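Family 88 glycosyl hydrolase (Bacteroides thetaiotaomicron, PDB 5NOA) probably acts as a polysaccharide lyase, though related by sequence to family 88 hydrolases, on rhamnose-capped arabinogalactan glycans such as gum arabic. Local coordinates at residues F224-D229 / A293-G298; Y273-R276 / D280-H283. One frame throughout, in Å; residues are numbered along the deposited sequence.

In the fold
Contact 1 joins two helices, pairing the start of helix 226-242 with helix 289-304, and its centre is about 8 Å from that of the chain. Contact 2 lies wholly within the loop between helices 250-266 and 289-304, the second of which supplies one side of contact 1; its centre is about 20 Å out and about 12 Å from that of contact 1. The two touch directly: a probable hydrogen bond runs from Ala226 N to Arg276 O at 3.0 Å, and the rings of Phe295 and Trp274 meet with CD2 of Phe295 3.5 Å from CD2 of Trp274. The loop turn is thus joined to the interior helices through residues 274 to 276.

Contact 1: F224-D229 / A293-G298; sequences FWARGD and AFFTYG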
loop_
_atom_site.group_PDB
_atom_site.type_symbol
_atom_site.label_atom_id
_atom_site.label_comp_id
_atom_site.label_asym_id
_atom_site.label_seq_id
_atom_site.Cartn_x
_atom_site.Cartn_y
_atom_site.Cartn_z
ATOM N N PHE A 224 14.751 -8.524 -4.518
ATOM C CA PHE A 224 13.546 -7.686 -4.564
ATOM C C PHE A 224 12.816 -7.861 -3.243
ATOM O O PHE A 224 12.432 -8.961 -2.881
ATOM C CB PHE A 224 12.651 -8.094 -5.726
ATOM C CG PHE A 224 13.284 -7.874 -7.059
ATOM C CD1 PHE A 224 13.436 -6.595 -7.557
ATOM C CD2 PHE A 224 13.717 -8.943 -7.857
ATOM C CE1 PHE A 224 13.995 -6.353 -8.802
ATOM C CE2 PHE A 224 14.279 -8.692 -9.110
ATOM C CZ PHE A 224 14.418 -7.422 -9.573
ATOM N N TRP A 225 12.576 -6.766 -2.538
ATOM C CA TRP A 225 11.938 -6.831 -1.225
ATOM C C TRP A 225 10.442 -6.977 -1.438
ATOM O O TRP A 225 9.792 -6.149 -2.091
ATOM C CB TRP A 225 12.212 -5.546 -0.501
ATOM C CG TRP A 225 11.734 -5.457 0.893
ATOM C CD1 TRP A 225 11.574 -6.460 1.791
ATOM C CD2 TRP A 225 11.412 -4.264 1.588
ATOM N NE1 TRP A 225 11.142 -5.974 2.992
ATOM C CE2 TRP A 225 11.097 -4.623 2.917
ATOM C CE3 TRP A 225 11.381 -2.938 1.232
ATOM C CZ2 TRP A 225 10.678 -3.712 3.877
ATOM C CZ3 TRP A 225 10.982 -2.005 2.201
ATOM C CH2 TRP A 225 10.668 -2.412 3.498
ATOM N N ALA A 226 9.861 -7.996 -0.810
ATOM C CA ALA A 226 8.448 -8.287 -0.984
ATOM C C ALA A 226 7.577 -7.130 -0.550
ATOM O O ALA A 226 6.672 -6.746 -1.289
ATOM C CB ALA A 226 8.065 -9.537 -0.203
ATOM N N ARG A 227 7.777 -6.564 0.639
ATOM C CA ARG A 227 6.902 -5.463 1.020
ATOM C C ARG A 227 7.032 -4.312 0.030
ATOM O O ARG A 227 6.032 -3.702 -0.305
ATOM C CB ARG A 227 7.106 -4.992 2.459
ATOM C CG ARG A 227 6.129 -3.863 2.772
ATOM C CD ARG A 227 5.886 -3.572 4.252
ATOM N NE ARG A 227 7.041 -3.053 4.981
ATOM C CZ ARG A 227 7.641 -3.647 6.018
ATOM N NH1 ARG A 227 7.289 -4.863 6.414
ATOM N NH2 ARG A 227 8.648 -3.025 6.633
ATOM N N GLY A 228 8.238 -4.050 -0.456
ATOM C CA GLY A 228 8.466 -2.987 -1.458
ATOM C C GLY A 228 7.567 -3.149 -2.693
ATOM O O GLY A 228 6.875 -2.231 -3.132
ATOM N N ASP A 229 7.629 -4.351 -3.272
ATOM C CA ASP A 229 6.797 -4.617 -4.419
ATOM C C ASP A 229 5.311 -4.663 -4.080
ATOM O O ASP A 229 4.483 -4.323 -4.943
ATOM C CB ASP A 229 7.256 -5.852 -5.161
ATOM C CG ASP A 229 8.438 -5.550 -6.001
ATOM O OD1 ASP A 229 9.566 -5.415 -5.414
ATOM O OD2 ASP A 229 8.274 -5.360 -7.224
ATOM N N ALA A 293 0.073 -9.772 1.824
ATOM C CA ALA A 293 -1.250 -9.128 1.914
ATOM C C ALA A 293 -1.442 -8.077 0.833
ATOM O O ALA A 293 -2.471 -7.999 0.202
ATOM C CB ALA A 293 -1.460 -8.532 3.307
ATOM N N PHE A 294 -0.438 -7.233 0.616
ATOM C CA PHE A 294 -0.535 -6.242 -0.448
ATOM C C PHE A 294 -0.701 -6.924 -1.801
ATOM O O PHE A 294 -1.431 -6.423 -2.644
ATOM C CB PHE A 294 0.673 -5.303 -0.485
ATOM C CG PHE A 294 0.690 -4.231 0.586
ATOM C CD1 PHE A 294 -0.375 -3.356 0.736
ATOM C CD2 PHE A 294 1.769 -4.089 1.422
ATOM C CE1 PHE A 294 -0.382 -2.362 1.709
ATOM C CE2 PHE A 294 1.796 -3.082 2.392
ATOM C CZ PHE A 294 0.704 -2.233 2.535
ATOM N N PHE A 295 0.014 -8.024 -2.040
ATOM C CA PHE A 295 -0.139 -8.739 -3.301
ATOM C C PHE A 295 -1.533 -9.340 -3.434
ATOM O O PHE A 295 -2.089 -9.365 -4.532
ATOM C CB PHE A 295 0.908 -9.842 -3.450
ATOM C CG PHE A 295 2.341 -9.355 -3.517
ATOM C CD1 PHE A 295 2.718 -8.258 -4.272
ATOM C CD2 PHE A 295 3.331 -10.072 -2.888
ATOM C CE1 PHE A 295 4.041 -7.863 -4.360
ATOM C CE2 PHE A 295 4.650 -9.672 -2.966
ATOM C CZ PHE A 295 5.014 -8.563 -3.696
ATOM N N THR A 296 -2.077 -9.858 -2.341
ATOM C CA THR A 296 -3.385 -10.471 -2.363
ATOM C C THR A 296 -4.436 -9.418 -2.666
ATOM O O THR A 296 -5.370 -9.685 -3.425
ATOM C CB THR A 296 -3.656 -11.174 -1.052
ATOM O OG1 THR A 296 -2.620 -12.109 -0.792
ATOM C CG2 THR A 296 -4.943 -11.933 -1.004
ATOM N N TYR A 297 -4.279 -8.209 -2.126
ATOM C CA TYR A 297 -5.113 -7.082 -2.527
ATOM C C TYR A 297 -4.949 -6.739 -3.981
ATOM O O TYR A 297 -5.914 -6.650 -4.744
ATOM C CB TYR A 297 -4.800 -5.817 -1.699
ATOM C CG TYR A 297 -5.509 -4.590 -2.214
ATOM C CD1 TYR A 297 -6.883 -4.485 -2.152
ATOM C CD2 TYR A 297 -4.800 -3.552 -2.804
ATOM C CE1 TYR A 297 -7.534 -3.366 -2.616
ATOM C CE2 TYR A 297 -5.463 -2.428 -3.295
ATOM C CZ TYR A 297 -6.849 -2.346 -3.210
ATOM O OH TYR A 297 -7.531 -1.234 -3.673
ATOM N N GLY A 298 -3.708 -6.482 -4.407
ATOM C CA GLY A 298 -3.501 -5.943 -5.765
ATOM C C GLY A 298 -3.908 -6.934 -6.842
ATOM O O GLY A 298 -4.509 -6.552 -7.841
#
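The Phe295 ring meets the first turn of helix 226-242 with its CE1-CZ border. Asp229 CB lies at the ring edge, in its plane, 3.8 Å from Phe295 CZ. Two backbone groups approach the ring obliquely: Ala226 O is 3.4 Å from Phe295 CZ, and Asp229 C is 3.5 Å from Phe295 CE1. The ring of Phe294 has Arg227 CG at its edge, near the plane, 4.4 Å from Phe294 CE2. Arg227 CB and Gly228 N lie over one face of the Trp225 indole, toward its rim, and Trp225 CZ2 lies 3.4 Å above the plane of the Arg227 guanidinium in one of its two conformers.

No hydrogen bond crosses the interface, which buries 196 Å², so this is van der Waals packing. Phe295 keeps CG anti to its carbonyl carbon (chi1 -64°), which carries the ring away from its own helix towards Ala226 and Asp229. The polar ends bond outside the two segments: Asp229 OD2 accepts from Tyr204 N, and Arg227 NH1 bonds Gln339 O and Ser290 OG, at the start of helix 289-304. An alanine at Phe295 is likely to open a gap beside Ala226 and Asp229, whose backbone and CB the ring packs against. Trp225 is the N-cap residue, its O receiving Asp229 N at 3.1 Å. Helices 226-242 and 289-304 pack side by side, consistent with the (alpha/alpha)6 barrel of the six-hairpin glycosidase clan.

Contact 2: Y273-R276 / D280-H283; sequences YWTR and DAQH
Thr275 and Ala281 carry the van der Waals part of this contact, with their CA atoms 5.6 Å apart. Its apolar core is the meeting of methyl groups, Thr275 CG2 lying 3.9 Å from Ala281 CB; Thr275 OG1 adds non-bonded packing, 3.7 Å from Ala281 CA. The same Thr275 CG2 also sits at the edge of the Tyr273 ring, in its plane, and so fits between that ring and Ala281.

Polar bonding stays out of the interface between the segments. Thr275 OG1 stands between the backbone N and the carbonyl carbon (chi1 50°), and its hydrogen bond is to Ser277 O in the connecting turn. In 280-283, Asp280 OD1 receives two weak bonds: from Gln282 N, at 3.2 Å and bent to 125°, and from His283 N, at 3.3 Å and bent to 133°. The first has the connectivity of an Asx turn. His283 N is also bonded to Asp280 O, at 3.2 Å, closing a short turn. The other carboxylate oxygen, Asp280 OD2, is held by Ser217 OG and Asn219 ND2, which ties the turn to the loop ahead of helix 226-242.

Both segments belong to the loop between helices 250-266 and 289-304; on the side of helix 310-328, Trp274 packs against Val316 and Ala320.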
loop_
_atom_site.group_PDB
_atom_site.type_symbol
_atom_site.label_atom_id
_atom_site.label_comp_id
_atom_site.label_asym_id
_atom_site.label_seq_id
_atom_site.Cartn_x
_atom_site.Cartn_y
_atom_site.Cartn_z
ATOM N N TYR A 273 2.711 -17.697 0.508
ATOM C CA TYR A 273 3.312 -16.410 0.835
ATOM C C TYR A 273 4.437 -16.061 -0.119
ATOM O O TYR A 273 4.886 -16.907 -0.905
ATOM C CB TYR A 273 3.753 -16.380 2.306
ATOM C CG TYR A 273 4.713 -17.449 2.724
ATOM C CD1 TYR A 273 6.057 -17.385 2.392
ATOM C CD2 TYR A 273 4.291 -18.537 3.457
ATOM C CE1 TYR A 273 6.945 -18.367 2.803
ATOM C CE2 TYR A 273 5.166 -19.519 3.845
ATOM C CZ TYR A 273 6.510 -19.425 3.524
ATOM O OH TYR A 273 7.419 -20.379 3.908
ATOM N N TRP A 274 4.916 -14.829 0.012
ATOM C CA TRP A 274 6.133 -14.367 -0.601
ATOM C C TRP A 274 7.160 -14.122 0.489
ATOM O O TRP A 274 6.848 -13.543 1.512
ATOM C CB TRP A 274 5.906 -13.095 -1.388
ATOM C CG TRP A 274 5.205 -13.314 -2.698
ATOM C CD1 TRP A 274 5.776 -13.303 -3.920
ATOM C CD2 TRP A 274 3.797 -13.497 -2.915
ATOM N NE1 TRP A 274 4.824 -13.472 -4.895
ATOM C CE2 TRP A 274 3.603 -13.574 -4.302
ATOM C CE3 TRP A 274 2.687 -13.565 -2.088
ATOM C CZ2 TRP A 274 2.357 -13.746 -4.857
ATOM C CZ3 TRP A 274 1.443 -13.728 -2.649
ATOM C CH2 TRP A 274 1.296 -13.792 -4.010
ATOM N N THR A 275 8.376 -14.558 0.242
ATOM C CA THR A 275 9.470 -14.355 1.178
ATOM C C THR A 275 10.007 -12.941 1.067
ATOM O O THR A 275 9.865 -12.269 0.022
ATOM C CB THR A 275 10.581 -15.401 0.963
ATOM O OG1 THR A 275 10.927 -15.466 -0.418
ATOM C CG2 THR A 275 10.139 -16.765 1.400
ATOM N N ARG A 276 10.637 -12.505 2.149
ATOM C CA ARG A 276 11.170 -11.162 2.234
ATOM C C ARG A 276 12.045 -10.778 1.046
ATOM O O ARG A 276 11.935 -9.643 0.554
ATOM C CB ARG A 276 11.901 -10.982 3.580
ATOM C CG ARG A 276 10.961 -10.867 4.766
ATOM C CD ARG A 276 11.659 -11.015 6.086
ATOM N NE ARG A 276 11.957 -12.419 6.327
ATOM C CZ ARG A 276 12.732 -12.859 7.314
ATOM N NH1 ARG A 276 13.311 -12.001 8.158
ATOM N NH2 ARG A 276 12.922 -14.138 7.479
ATOM N N ASP A 280 14.500 -15.343 -3.560
ATOM C CA ASP A 280 15.481 -16.158 -2.843
ATOM C C ASP A 280 14.954 -16.485 -1.471
ATOM O O ASP A 280 15.203 -15.747 -0.511
ATOM C CB ASP A 280 16.822 -15.433 -2.745
ATOM C CG ASP A 280 17.940 -16.311 -2.127
ATOM O OD1 ASP A 280 17.635 -17.402 -1.618
ATOM O OD2 ASP A 280 19.120 -15.880 -2.111
ATOM N N ALA A 281 14.201 -17.584 -1.385
ATOM C CA ALA A 281 13.600 -17.975 -0.107
ATOM C C ALA A 281 14.632 -18.218 0.995
ATOM O O ALA A 281 14.367 -17.918 2.140
ATOM C CB ALA A 281 12.721 -19.205 -0.257
ATOM N N GLN A 282 15.830 -18.679 0.662
ATOM C CA GLN A 282 16.826 -18.990 1.701
ATOM C C GLN A 282 17.513 -17.765 2.264
ATOM O O GLN A 282 18.070 -17.806 3.354
ATOM C CB GLN A 282 17.896 -19.968 1.175
ATOM C CG GLN A 282 17.377 -21.233 0.510
ATOM C CD GLN A 282 16.357 -21.950 1.355
ATOM O OE1 GLN A 282 15.231 -22.219 0.911
ATOM N NE2 GLN A 282 16.738 -22.264 2.590
ATOM N N HIS A 283 17.475 -16.658 1.546
ATOM C CA HIS A 283 18.116 -15.438 2.025
ATOM C C HIS A 283 17.513 -14.969 3.356
ATOM O O HIS A 283 18.209 -14.508 4.241
ATOM C CB HIS A 283 18.006 -14.407 0.892
ATOM C CG HIS A 283 18.448 -13.042 1.234
ATOM N ND1 HIS A 283 19.708 -12.584 0.952
ATOM C CD2 HIS A 283 17.801 -12.026 1.852
ATOM C CE1 HIS A 283 19.807 -11.327 1.330
ATOM N NE2 HIS A 283 18.659 -10.962 1.870
#